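Local coordinates for protein Non-ribosomal peptide synthetase (PDB 3WV4) that is a non-ribosomal peptide synthetase fragment with the fold of the AMP-binding enzymes of the ANL clan, at residues 78-83 against 108-113; 84-89 against 173-178; 340-345 against 423-428; 372-377 against 388-393. All coordinates share one frame; numbering follows the deposited sequence.

Interaction 1 of 4, residues 78-83 against 108-113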
loop_
_atom_site.group_PDB
_atom_site.type_symbol
_atom_site.label_atom_id
_atom_site.label_comp_id
_atom_site.label_asym_id
_atom_site.label_seq_id
_atom_site.Cartn_x
_atom_site.Cartn_y
_atom_site.Cartn_z
ATOM N N ASN A 78 -4.293 3.875 20.159
ATOM C CA ASN A 78 -4.313 5.070 20.996
ATOM C C ASN A 78 -3.880 6.316 20.213
ATOM O O ASN A 78 -4.603 7.306 20.165
ATOM C CB ASN A 78 -3.394 4.897 22.221
ATOM C CG ASN A 78 -3.948 3.910 23.245
ATOM O OD1 ASN A 78 -5.116 3.570 23.215
ATOM N ND2 ASN A 78 -3.070 3.411 24.134
ATOM N N HIS A 79 -2.710 6.229 19.578
ATOM C CA HIS A 79 -2.164 7.341 18.817
ATOM C C HIS A 79 -3.023 7.677 17.620
ATOM O O HIS A 79 -3.206 8.869 17.314
ATOM C CB HIS A 79 -0.761 7.028 18.382
ATOM C CG HIS A 79 0.227 7.016 19.498
ATOM N ND1 HIS A 79 0.945 8.141 19.852
ATOM C CD2 HIS A 79 0.626 6.038 20.351
ATOM C CE1 HIS A 79 1.758 7.852 20.859
ATOM N NE2 HIS A 79 1.570 6.594 21.195
ATOM N N SER A 80 -3.634 6.679 16.990
ATOM C CA SER A 80 -4.551 6.917 15.867
ATOM C C SER A 80 -5.783 7.708 16.319
ATOM O O SER A 80 -6.150 8.725 15.738
ATOM C CB SER A 80 -4.938 5.580 15.199
ATOM O OG SER A 80 -3.840 4.982 14.525
ATOM N N GLN A 81 -6.389 7.278 17.416
ATOM C CA GLN A 81 -7.497 8.048 18.044
ATOM C C GLN A 81 -7.089 9.472 18.381
ATOM O O GLN A 81 -7.816 10.440 18.088
ATOM C CB GLN A 81 -7.941 7.331 19.325
ATOM C CG GLN A 81 -8.573 5.999 18.989
ATOM C CD GLN A 81 -8.953 5.190 20.222
ATOM O OE1 GLN A 81 -8.518 5.477 21.324
ATOM N NE2 GLN A 81 -9.778 4.192 20.028
ATOM N N ALA A 82 -5.910 9.618 18.998
ATOM C CA ALA A 82 -5.421 10.946 19.352
ATOM C C ALA A 82 -5.274 11.803 18.112
ATOM O O ALA A 82 -5.652 12.993 18.078
ATOM C CB ALA A 82 -4.108 10.834 20.114
ATOM N N PHE A 83 -4.754 11.203 17.046
ATOM C CA PHE A 83 -4.607 11.966 15.814
ATOM C C PHE A 83 -5.976 12.344 15.235
ATOM O O PHE A 83 -6.145 13.451 14.719
ATOM C CB PHE A 83 -3.721 11.264 14.777
ATOM C CG PHE A 83 -3.509 12.102 13.570
ATOM C CD1 PHE A 83 -2.681 13.221 13.644
ATOM C CD2 PHE A 83 -4.276 11.906 12.457
ATOM C CE1 PHE A 83 -2.548 14.065 12.559
ATOM C CE2 PHE A 83 -4.130 12.721 11.357
ATOM C CZ PHE A 83 -3.256 13.813 11.396
ATOM N N THR A 108 3.369 8.198 10.847
ATOM C CA THR A 108 2.656 8.223 9.568
ATOM C C THR A 108 1.489 7.206 9.511
ATOM O O THR A 108 0.483 7.438 8.863
ATOM C CB THR A 108 3.631 7.876 8.422
ATOM O OG1 THR A 108 4.858 8.586 8.602
ATOM C CG2 THR A 108 3.054 8.256 7.090
ATOM N N VAL A 109 1.648 6.074 10.181
ATOM C CA VAL A 109 0.617 5.033 10.180
ATOM C C VAL A 109 -0.568 5.484 11.064
ATOM O O VAL A 109 -1.751 5.191 10.767
ATOM C CB VAL A 109 1.209 3.713 10.687
ATOM C CG1 VAL A 109 0.167 2.593 10.672
ATOM C CG2 VAL A 109 2.384 3.298 9.813
ATOM N N ALA A 110 -0.227 6.225 12.123
ATOM C CA ALA A 110 -1.208 6.847 12.996
ATOM C C ALA A 110 -1.959 7.960 12.293
ATOM O O ALA A 110 -3.191 8.089 12.476
ATOM C CB ALA A 110 -0.539 7.366 14.277
ATOM N N VAL A 111 -1.253 8.728 11.450
ATOM C CA VAL A 111 -1.895 9.752 10.630
ATOM C C VAL A 111 -2.884 9.090 9.665
ATOM O O VAL A 111 -4.042 9.476 9.555
ATOM C CB VAL A 111 -0.877 10.596 9.877
ATOM C CG1 VAL A 111 -1.572 11.525 8.915
ATOM C CG2 VAL A 111 -0.045 11.410 10.854
ATOM N N PHE A 112 -2.440 8.043 9.017
ATOM C CA PHE A 112 -3.278 7.294 8.099
ATOM C C PHE A 112 -4.548 6.787 8.791
ATOM O O PHE A 112 -5.678 7.080 8.397
ATOM C CB PHE A 112 -2.439 6.155 7.515
ATOM C CG PHE A 112 -3.210 5.217 6.689
ATOM C CD1 PHE A 112 -4.023 5.679 5.704
ATOM C CD2 PHE A 112 -3.193 3.860 6.951
ATOM C CE1 PHE A 112 -4.762 4.799 4.921
ATOM C CE2 PHE A 112 -3.962 2.979 6.214
ATOM C CZ PHE A 112 -4.728 3.444 5.190
ATOM N N TYR A 113 -4.378 6.043 9.855
ATOM C CA TYR A 113 -5.552 5.454 10.507
ATOM C C TYR A 113 -6.454 6.479 11.168
ATOM O O TYR A 113 -7.708 6.357 11.092
ATOM C CB TYR A 113 -5.135 4.394 11.500
ATOM C CG TYR A 113 -4.810 3.035 10.863
ATOM C CD1 TYR A 113 -5.727 2.385 10.017
ATOM C CD2 TYR A 113 -3.603 2.416 11.102
ATOM C CE1 TYR A 113 -5.423 1.169 9.411
ATOM C CE2 TYR A 113 -3.298 1.210 10.489
ATOM C CZ TYR A 113 -4.229 0.597 9.654
ATOM O OH TYR A 113 -3.956 -0.616 9.112
#
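Phe-83 meets Val-111 in the main apolar part of this helix-helix contact. The CA of Val-111 sits over one face of the phenyl ring, 4.0 Å from the Phe-83 ring centroid and offset toward the rim. This is a CH-pi contact. Phe-83 CG is anti to its own backbone N (chi1 -176°), which carries the ring across to helix 106-116. Both methyls of Val-111 also reach the far end of the ring, with CG1 3.7 Å from Phe-83 CE2.

Small side chains meet next to it. The CA atoms of Ser-80 and Ala-110 are only 4.4 Å apart, and Ala-110 CB points at helix 73-89. Ala-110 CB also touches His-79 CB at 4.1 Å. These short residues let the axes of the two segments approach to 7.8 Å, crossing at -58°.

The polar side is slight. Ser-80 OG lies 3.3 Å from Tyr-113 CB and makes van der Waals contact there. Its hydrogen bond goes back to Leu-76 O in its own helix, and Tyr-113 OH bonds Thr-256. Helix 47-57 covers Ser-80 and Tyr-113, while Trp-172 of helix 168-180 touches Ala-110. Just beyond the segments, Ser-84 OG bonds Gly-114 O of helix 106-116.

Every residue that touches here is buried. With the hydroxyls engaged elsewhere, the contact between residues 78-83 and 108-113 rests on shape and apolar packing.

Interaction 2 of 4, residues 84-89 against 173-178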
loop_
_atom_site.group_PDB
_atom_site.type_symbol
_atom_site.label_atom_id
_atom_site.label_comp_id
_atom_site.label_asym_id
_atom_site.label_seq_id
_atom_site.Cartn_x
_atom_site.Cartn_y
_atom_site.Cartn_z
ATOM N N SER A 84 -6.977 11.451 15.358
ATOM C CA SER A 84 -8.325 11.810 14.961
ATOM C C SER A 84 -8.832 13.068 15.760
ATOM O O SER A 84 -9.453 13.967 15.189
ATOM C CB SER A 84 -9.282 10.637 15.145
ATOM O OG SER A 84 -8.945 9.533 14.312
ATOM N N ALA A 85 -8.558 13.137 17.068
ATOM C CA ALA A 85 -9.013 14.282 17.866
ATOM C C ALA A 85 -8.330 15.540 17.410
ATOM O O ALA A 85 -8.918 16.592 17.402
ATOM C CB ALA A 85 -8.730 14.066 19.328
ATOM N N TRP A 86 -7.086 15.419 16.969
ATOM C CA TRP A 86 -6.413 16.544 16.402
ATOM C C TRP A 86 -7.095 17.009 15.137
ATOM O O TRP A 86 -7.210 18.204 14.908
ATOM C CB TRP A 86 -4.970 16.149 16.091
ATOM C CG TRP A 86 -4.111 17.233 15.677
ATOM C CD1 TRP A 86 -3.371 18.034 16.482
ATOM C CD2 TRP A 86 -3.792 17.592 14.332
ATOM N NE1 TRP A 86 -2.635 18.927 15.717
ATOM C CE2 TRP A 86 -2.877 18.692 14.395
ATOM C CE3 TRP A 86 -4.235 17.148 13.074
ATOM C CZ2 TRP A 86 -2.364 19.303 13.259
ATOM C CZ3 TRP A 86 -3.710 17.753 11.932
ATOM C CH2 TRP A 86 -2.810 18.841 12.029
ATOM N N LEU A 87 -7.474 16.079 14.255
ATOM C CA LEU A 87 -8.221 16.480 13.084
ATOM C C LEU A 87 -9.489 17.207 13.505
ATOM O O LEU A 87 -9.793 18.270 12.995
ATOM C CB LEU A 87 -8.583 15.268 12.216
ATOM C CG LEU A 87 -7.387 14.612 11.514
ATOM C CD1 LEU A 87 -7.815 13.369 10.762
ATOM C CD2 LEU A 87 -6.715 15.592 10.572
ATOM N N ASP A 88 -10.227 16.628 14.437
ATOM C CA ASP A 88 -11.455 17.233 14.921
ATOM C C ASP A 88 -11.170 18.656 15.429
ATOM O O ASP A 88 -11.914 19.590 15.144
ATOM C CB ASP A 88 -12.053 16.380 16.044
ATOM C CG ASP A 88 -12.594 15.032 15.558
ATOM O OD1 ASP A 88 -12.986 14.966 14.377
ATOM O OD2 ASP A 88 -12.629 14.064 16.384
ATOM N N GLY A 89 -10.076 18.805 16.163
ATOM C CA GLY A 89 -9.664 20.100 16.740
ATOM C C GLY A 89 -9.395 21.126 15.678
ATOM O O GLY A 89 -9.662 22.296 15.865
ATOM N N ALA A 173 3.408 16.872 19.688
ATOM C CA ALA A 173 3.265 17.253 21.101
ATOM C C ALA A 173 1.801 17.264 21.509
ATOM O O ALA A 173 1.429 16.740 22.565
ATOM C CB ALA A 173 3.899 18.634 21.365
ATOM N N ASP A 174 0.976 17.883 20.676
ATOM C CA ASP A 174 -0.463 17.927 20.914
ATOM C C ASP A 174 -1.090 16.567 20.882
ATOM O O ASP A 174 -1.957 16.284 21.691
ATOM C CB ASP A 174 -1.151 18.821 19.864
ATOM C CG ASP A 174 -0.713 20.273 19.983
ATOM O OD1 ASP A 174 -0.343 20.687 21.128
ATOM O OD2 ASP A 174 -0.720 20.973 18.938
ATOM N N VAL A 175 -0.688 15.731 19.925
ATOM C CA VAL A 175 -1.282 14.398 19.809
ATOM C C VAL A 175 -1.002 13.625 21.081
ATOM O O VAL A 175 -1.832 12.844 21.541
ATOM C CB VAL A 175 -0.772 13.615 18.578
ATOM C CG1 VAL A 175 -1.133 12.134 18.660
ATOM C CG2 VAL A 175 -1.363 14.178 17.309
ATOM N N GLU A 176 0.185 13.795 21.634
ATOM C CA GLU A 176 0.505 13.107 22.897
ATOM C C GLU A 176 -0.365 13.599 24.070
ATOM O O GLU A 176 -0.863 12.784 24.872
ATOM C CB GLU A 176 1.997 13.246 23.201
ATOM C CG GLU A 176 2.807 12.388 22.251
ATOM C CD GLU A 176 4.299 12.469 22.456
ATOM O OE1 GLU A 176 4.825 13.583 22.726
ATOM O OE2 GLU A 176 4.951 11.417 22.272
ATOM N N ARG A 177 -0.575 14.903 24.152
ATOM C CA ARG A 177 -1.448 15.438 25.186
ATOM C C ARG A 177 -2.822 14.851 25.012
ATOM O O ARG A 177 -3.457 14.425 25.953
ATOM C CB ARG A 177 -1.569 16.934 25.076
ATOM C CG ARG A 177 -0.361 17.744 25.509
ATOM C CD ARG A 177 -0.720 19.260 25.526
ATOM N NE ARG A 177 -1.314 19.738 24.231
ATOM C CZ ARG A 177 -2.639 19.783 23.951
ATOM N NH1 ARG A 177 -3.556 19.414 24.854
ATOM N NH2 ARG A 177 -3.063 20.178 22.761
ATOM N N LEU A 178 -3.269 14.814 23.759
ATOM C CA LEU A 178 -4.579 14.294 23.445
ATOM C C LEU A 178 -4.648 12.841 23.773
ATOM O O LEU A 178 -5.670 12.350 24.230
ATOM C CB LEU A 178 -4.884 14.491 21.986
ATOM C CG LEU A 178 -5.206 15.951 21.639
ATOM C CD1 LEU A 178 -5.119 16.219 20.134
ATOM C CD2 LEU A 178 -6.573 16.328 22.197
#
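Asp-174 OD1 is gripped twice by Arg-177 of the same helix, while the CB of Asp-174 touches Trp-86 across the contact. Arg-177 NH2 gives the stronger bond, a salt bridge of 3.2 Å to Asp-174 OD1. Arg-177 NE adds a weak one at 3.4 Å to the same oxygen. The oxygen lies in the guanidinium plane of Arg-177, yet NH2 approaches it from above the carboxylate plane, 58° out. The pair probably balances the acid's charge where the contact is partly exposed.

Beside this pair, Asp-174 CB lies at the edge of the indole, 4.1 Å from Trp-86 CD1. The carboxylate and the ring are nearly coplanar. Trp-86 has CG anti to its backbone N (chi1 -172°). This sets the CD1 edge beside Asp-174, and the six-membered ring leads off away from helix 168-180.

The arrangement is a steep packing of two helices. The last turns of helix 73-89 cross helix 168-180 at 111°, with segment axes 9.6 Å apart at closest. Helix 168-180 follows strand 165-167, an outermost strand of a parallel four-stranded sheet. Tyr-166 of that strand meets the Trp-86 ring edge-to-face, and the Phe-83 ring meets it too.

Leu-178 fills the other end. Its CD1 is 3.8 Å from Trp-86 N and lies near the plane of the indole, at its edge. The other methyl, CD2, reaches Ala-85 CB at 4.2 Å. Val-175 CG2 approaches Trp-86 CB at 4.3 Å.

Interaction 3 of 4, residues 340-345 against 423-428; sequences YGQTEC and LHTGDY
Tyr-340 OH donates to Asp-427 OD2 at 2.8 Å, using the anti lone pair of the carboxylate oxygen. OD2 lies in the plane of the tyrosine ring, at its edge. The sequences YGQTE and TGD fit the core motifs usually called A5 and A7 in this family. The contact joins the loop after strand 335-340 to the bend between strands 422-425 and 427-431.

Gln-342 makes the second bridge. Its extended chain brings NE2 within 2.8 Å of Thr-425 O. The bond lies in the carbonyl plane, on a lone pair, with an N-H...O angle of 153°. The amide is almost flat with this bond.

Next to Gln-342 the contact is apolar. Leu-423 CD1 is 3.7 Å from Glu-344 CB, and Leu-423 CD2 is 3.8 Å from Cys-345 SG. The carboxylate of Glu-344 turns away to Tyr-401.

Further out, Phe-439 backs the Tyr-340 ring, meeting it edge-to-face. The corner at Gly-426 is held in shape by Thr-425. Ile-390 O bonds the Thr-425 hydroxyl. That same hydroxyl closes an ST turn, which places Asp-427: Asp-427 N donates to Thr-425 OG1 at 2.8 Å and 161°.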
loop_
_atom_site.group_PDB
_atom_site.type_symbol
_atom_site.label_atom_id
_atom_site.label_comp_id
_atom_site.label_asym_id
_atom_site.label_seq_id
_atom_site.Cartn_x
_atom_site.Cartn_y
_atom_site.Cartn_z
ATOM N N TYR A 340 1.372 -9.109 -10.364
ATOM C CA TYR A 340 1.215 -8.041 -11.344
ATOM C C TYR A 340 0.035 -7.226 -10.938
ATOM O O TYR A 340 -0.968 -7.757 -10.416
ATOM C CB TYR A 340 1.038 -8.636 -12.747
ATOM C CG TYR A 340 0.296 -7.760 -13.694
ATOM C CD1 TYR A 340 0.894 -6.552 -14.197
ATOM C CD2 TYR A 340 -0.968 -8.114 -14.167
ATOM C CE1 TYR A 340 0.209 -5.762 -15.108
ATOM C CE2 TYR A 340 -1.664 -7.302 -15.056
ATOM C CZ TYR A 340 -1.058 -6.138 -15.547
ATOM O OH TYR A 340 -1.769 -5.317 -16.420
ATOM N N GLY A 341 0.142 -5.930 -11.109
ATOM C CA GLY A 341 -0.948 -5.052 -10.797
ATOM C C GLY A 341 -0.763 -3.653 -11.325
ATOM O O GLY A 341 0.283 -3.337 -11.875
ATOM N N GLN A 342 -1.777 -2.815 -11.114
ATOM C CA GLN A 342 -1.727 -1.372 -11.371
ATOM C C GLN A 342 -2.362 -0.729 -10.184
ATOM O O GLN A 342 -3.253 -1.323 -9.579
ATOM C CB GLN A 342 -2.615 -0.969 -12.577
ATOM C CG GLN A 342 -2.032 -1.272 -13.947
ATOM C CD GLN A 342 -2.924 -0.798 -15.103
ATOM O OE1 GLN A 342 -4.090 -0.424 -14.938
ATOM N NE2 GLN A 342 -2.351 -0.757 -16.258
ATOM N N THR A 343 -2.040 0.543 -9.977
ATOM C CA THR A 343 -2.658 1.346 -8.948
ATOM C C THR A 343 -4.177 1.468 -9.063
ATOM O O THR A 343 -4.899 1.397 -8.046
ATOM C CB THR A 343 -2.012 2.738 -8.940
ATOM O OG1 THR A 343 -0.606 2.605 -8.760
ATOM C CG2 THR A 343 -2.546 3.518 -7.790
ATOM N N GLU A 344 -4.673 1.453 -10.304
ATOM C CA GLU A 344 -6.097 1.576 -10.599
ATOM C C GLU A 344 -6.984 0.499 -9.972
ATOM O O GLU A 344 -8.215 0.712 -9.751
ATOM C CB GLU A 344 -6.291 1.610 -12.133
ATOM C CG GLU A 344 -5.930 2.924 -12.815
ATOM C CD GLU A 344 -4.426 3.152 -13.053
ATOM O OE1 GLU A 344 -3.535 2.438 -12.529
ATOM O OE2 GLU A 344 -4.123 4.136 -13.741
ATOM N N CYS A 345 -6.390 -0.627 -9.591
ATOM C CA CYS A 345 -7.134 -1.636 -8.801
ATOM C C CYS A 345 -6.289 -2.362 -7.731
ATOM O O CYS A 345 -6.581 -3.472 -7.316
ATOM C CB CYS A 345 -7.713 -2.646 -9.779
ATOM S SG CYS A 345 -6.529 -3.651 -10.627
ATOM N N LEU A 423 -12.084 -2.228 -15.667
ATOM C CA LEU A 423 -10.830 -1.496 -15.830
ATOM C C LEU A 423 -10.113 -2.002 -17.043
ATOM O O LEU A 423 -9.845 -3.192 -17.157
ATOM C CB LEU A 423 -9.907 -1.677 -14.618
ATOM C CG LEU A 423 -8.499 -1.141 -14.776
ATOM C CD1 LEU A 423 -8.538 0.379 -14.806
ATOM C CD2 LEU A 423 -7.574 -1.698 -13.682
ATOM N N HIS A 424 -9.763 -1.083 -17.931
ATOM C CA HIS A 424 -8.959 -1.387 -19.114
ATOM C C HIS A 424 -7.553 -0.937 -18.832
ATOM O O HIS A 424 -7.300 0.260 -18.676
ATOM C CB HIS A 424 -9.534 -0.635 -20.337
ATOM C CG HIS A 424 -10.864 -1.147 -20.783
ATOM N ND1 HIS A 424 -11.035 -1.881 -21.941
ATOM C CD2 HIS A 424 -12.089 -1.040 -20.221
ATOM C CE1 HIS A 424 -12.308 -2.208 -22.064
ATOM N NE2 HIS A 424 -12.967 -1.711 -21.034
ATOM N N THR A 425 -6.622 -1.882 -18.775
ATOM C CA THR A 425 -5.300 -1.591 -18.248
ATOM C C THR A 425 -4.328 -0.960 -19.242
ATOM O O THR A 425 -3.291 -0.420 -18.844
ATOM C CB THR A 425 -4.614 -2.890 -17.802
ATOM O OG1 THR A 425 -4.349 -3.695 -18.958
ATOM C CG2 THR A 425 -5.489 -3.666 -16.771
ATOM N N GLY A 426 -4.588 -1.133 -20.537
ATOM C CA GLY A 426 -3.640 -0.723 -21.549
ATOM C C GLY A 426 -2.482 -1.683 -21.630
ATOM O O GLY A 426 -1.526 -1.440 -22.334
ATOM N N ASP A 427 -2.539 -2.793 -20.914
ATOM C CA ASP A 427 -1.524 -3.817 -21.093
ATOM C C ASP A 427 -2.135 -4.900 -21.977
ATOM O O ASP A 427 -3.353 -5.090 -21.996
ATOM C CB ASP A 427 -1.052 -4.364 -19.754
ATOM C CG ASP A 427 -0.194 -3.360 -18.959
ATOM O OD1 ASP A 427 0.498 -2.520 -19.569
ATOM O OD2 ASP A 427 -0.225 -3.437 -17.708
ATOM N N TYR A 428 -1.287 -5.635 -22.679
ATOM C CA TYR A 428 -1.771 -6.700 -23.539
ATOM C C TYR A 428 -1.213 -8.043 -23.087
ATOM O O TYR A 428 -0.074 -8.154 -22.678
ATOM C CB TYR A 428 -1.392 -6.412 -25.012
ATOM C CG TYR A 428 -2.205 -5.338 -25.546
ATOM C CD1 TYR A 428 -3.282 -5.602 -26.385
ATOM C CD2 TYR A 428 -1.913 -4.020 -25.232
ATOM C CE1 TYR A 428 -4.044 -4.564 -26.872
ATOM C CE2 TYR A 428 -2.674 -2.995 -25.715
ATOM C CZ TYR A 428 -3.726 -3.276 -26.532
ATOM O OH TYR A 428 -4.462 -2.226 -27.018
#

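Interaction 4 of 4, residues 372-377 against 388-393; sequences IEILDE and GEITVT
Ile-374 and Gly-388 make the tightest packing between these strands. Ile-374 CG2 stands 3.4 Å from Gly-388 CA, closer than usual for two carbons, and a glycine has no side chain in the way. On the same face, Ile-374 and Ile-390 run alongside each other in the same direction, with Ile-374 CD1 3.9 Å from Ile-390 CG1. Ile-372 and Val-392 pair likewise, Ile-372 CD1 being 3.7 Å from Val-392 CG2. Leu-431, Leu-437 and Phe-439 add to this buried side.

The two strands form an antiparallel beta hairpin with a long connection. Glu-373 with Thr-391 and Leu-375 with Glu-389 are its hydrogen-bonded pairs. Strand 388-393 also pairs with strands 422-425 and 427-431 on its other side.

Glu-373 O takes two bonds from one residue. Thr-391 N and Thr-391 OG1 each reach it at 2.8 Å. The hydroxyl sits between the Thr-391 backbone N and carbonyl carbon (chi1 78°), turned to that oxygen, which it meets from above the carbonyl plane.

On the opposite face Leu-375 and Thr-391 still pack closely. Leu-375 CG is 3.8 Å from Thr-391 CG2, the side chains crossing at about a right angle. The loose, partly exposed part lies around Glu-373, Thr-393 and Glu-389. Glu-373 OE1 stays 4.1 Å from Thr-393 OG1, with no bond between them, and forms a salt bridge with Arg-422 instead. Glu-389 reaches Gly-426 and His-424 with its two carboxylate oxygens.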
loop_
_atom_site.group_PDB
_atom_site.type_symbol
_atom_site.label_atom_id
_atom_site.label_comp_id
_atom_site.label_asym_id
_atom_site.label_seq_id
_atom_site.Cartn_x
_atom_site.Cartn_y
_atom_site.Cartn_z
ATOM N N ILE A 372 -10.340 -11.491 -14.589
ATOM C CA ILE A 372 -9.534 -10.943 -15.632
ATOM C C ILE A 372 -10.155 -11.393 -16.973
ATOM O O ILE A 372 -10.333 -12.594 -17.187
ATOM C CB ILE A 372 -8.091 -11.520 -15.613
ATOM C CG1 ILE A 372 -7.284 -11.191 -14.355
ATOM C CG2 ILE A 372 -7.338 -11.086 -16.843
ATOM C CD1 ILE A 372 -7.723 -9.890 -13.797
ATOM N N GLU A 373 -10.456 -10.469 -17.877
ATOM C CA GLU A 373 -10.844 -10.882 -19.246
ATOM C C GLU A 373 -9.978 -10.204 -20.259
ATOM O O GLU A 373 -9.611 -9.018 -20.107
ATOM C CB GLU A 373 -12.283 -10.523 -19.554
ATOM C CG GLU A 373 -13.320 -11.235 -18.724
ATOM C CD GLU A 373 -14.531 -10.366 -18.530
ATOM O OE1 GLU A 373 -14.361 -9.199 -18.069
ATOM O OE2 GLU A 373 -15.636 -10.815 -18.869
ATOM N N ILE A 374 -9.692 -10.948 -21.320
ATOM C CA ILE A 374 -8.895 -10.442 -22.419
ATOM C C ILE A 374 -9.871 -10.001 -23.540
ATOM O O ILE A 374 -10.627 -10.823 -24.031
ATOM C CB ILE A 374 -7.979 -11.544 -22.931
ATOM C CG1 ILE A 374 -7.112 -12.149 -21.822
ATOM C CG2 ILE A 374 -7.056 -11.026 -24.016
ATOM C CD1 ILE A 374 -6.230 -11.163 -21.097
ATOM N N LEU A 375 -9.872 -8.717 -23.909
ATOM C CA LEU A 375 -10.801 -8.185 -24.935
ATOM C C LEU A 375 -10.138 -7.871 -26.288
ATOM O O LEU A 375 -8.965 -7.484 -26.305
ATOM C CB LEU A 375 -11.434 -6.912 -24.402
ATOM C CG LEU A 375 -12.279 -7.107 -23.134
ATOM C CD1 LEU A 375 -13.150 -5.888 -22.842
ATOM C CD2 LEU A 375 -13.135 -8.369 -23.219
ATOM N N ASP A 376 -10.865 -8.073 -27.409
ATOM C CA ASP A 376 -10.380 -7.680 -28.762
ATOM C C ASP A 376 -10.531 -6.188 -28.958
ATOM O O ASP A 376 -10.991 -5.477 -28.058
ATOM C CB ASP A 376 -11.070 -8.464 -29.937
ATOM C CG ASP A 376 -12.604 -8.197 -30.070
ATOM O OD1 ASP A 376 -13.042 -7.035 -30.009
ATOM O OD2 ASP A 376 -13.379 -9.165 -30.263
ATOM N N GLU A 377 -10.163 -5.720 -30.148
ATOM C CA GLU A 377 -10.296 -4.309 -30.515
ATOM C C GLU A 377 -11.712 -3.755 -30.295
ATOM O O GLU A 377 -11.894 -2.599 -29.939
ATOM C CB GLU A 377 -9.909 -4.148 -31.984
ATOM C CG GLU A 377 -9.680 -2.705 -32.449
ATOM C CD GLU A 377 -9.891 -2.530 -33.950
ATOM O OE1 GLU A 377 -9.138 -1.756 -34.584
ATOM O OE2 GLU A 377 -10.817 -3.175 -34.498
ATOM N N GLY A 388 -4.809 -9.882 -26.314
ATOM C CA GLY A 388 -5.761 -8.763 -26.263
ATOM C C GLY A 388 -5.488 -7.866 -25.089
ATOM O O GLY A 388 -4.511 -8.043 -24.374
ATOM N N GLU A 389 -6.354 -6.888 -24.894
ATOM C CA GLU A 389 -6.213 -6.004 -23.777
ATOM C C GLU A 389 -6.616 -6.690 -22.468
ATOM O O GLU A 389 -7.739 -7.181 -22.300
ATOM C CB GLU A 389 -7.023 -4.741 -23.929
ATOM C CG GLU A 389 -6.614 -3.774 -22.867
ATOM C CD GLU A 389 -7.358 -2.467 -22.935
ATOM O OE1 GLU A 389 -8.381 -2.430 -23.680
ATOM O OE2 GLU A 389 -6.937 -1.527 -22.187
ATOM N N ILE A 390 -5.691 -6.659 -21.527
ATOM C CA ILE A 390 -5.974 -7.168 -20.173
ATOM C C ILE A 390 -6.984 -6.241 -19.534
ATOM O O ILE A 390 -6.728 -5.036 -19.374
ATOM C CB ILE A 390 -4.685 -7.261 -19.339
ATOM C CG1 ILE A 390 -3.783 -8.353 -19.934
ATOM C CG2 ILE A 390 -4.984 -7.581 -17.878
ATOM C CD1 ILE A 390 -2.342 -8.148 -19.554
ATOM N N THR A 391 -8.123 -6.807 -19.164
ATOM C CA THR A 391 -9.134 -6.003 -18.489
ATOM C C THR A 391 -9.481 -6.726 -17.203
ATOM O O THR A 391 -9.230 -7.917 -17.090
ATOM C CB THR A 391 -10.401 -5.691 -19.311
ATOM O OG1 THR A 391 -11.274 -6.835 -19.344
ATOM C CG2 THR A 391 -10.027 -5.255 -20.714
ATOM N N VAL A 392 -10.062 -5.978 -16.261
ATOM C CA VAL A 392 -10.281 -6.422 -14.906
ATOM C C VAL A 392 -11.620 -5.950 -14.370
ATOM O O VAL A 392 -12.008 -4.790 -14.545
ATOM C CB VAL A 392 -9.205 -5.817 -14.011
ATOM C CG1 VAL A 392 -9.454 -6.147 -12.561
ATOM C CG2 VAL A 392 -7.833 -6.301 -14.465
ATOM N N THR A 393 -12.281 -6.820 -13.652
ATOM C CA THR A 393 -13.532 -6.489 -13.010
ATOM C C THR A 393 -13.543 -6.989 -11.551
ATOM O O THR A 393 -13.063 -8.059 -11.264
ATOM C CB THR A 393 -14.648 -7.136 -13.864
ATOM O OG1 THR A 393 -14.717 -6.428 -15.108
ATOM C CG2 THR A 393 -15.958 -7.051 -13.180
#

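From the N terminus, helix 73-89 comes first and serves two contacts. Interaction 1 closes a short loop to helix 106-116. Interaction 2 closes a longer loop to helix 168-180. Their segments alternate along the chain, so the two loops cross. They touch, with Ala-82 CB 3.4 Å from Val-175 O, and joined they bundle three helices beside a parallel sheet. Interactions 3 and 4 follow in series, on the opposite side of the chain's centre. Residues 340-345 and 423-428 close a wide loop, and the hairpin of interaction 4 lies within it. These two meet in one sheet, where strand 388-393 borders both 422-425 and 427-431. The centres of interactions 2 and 4 are about 47 Å apart.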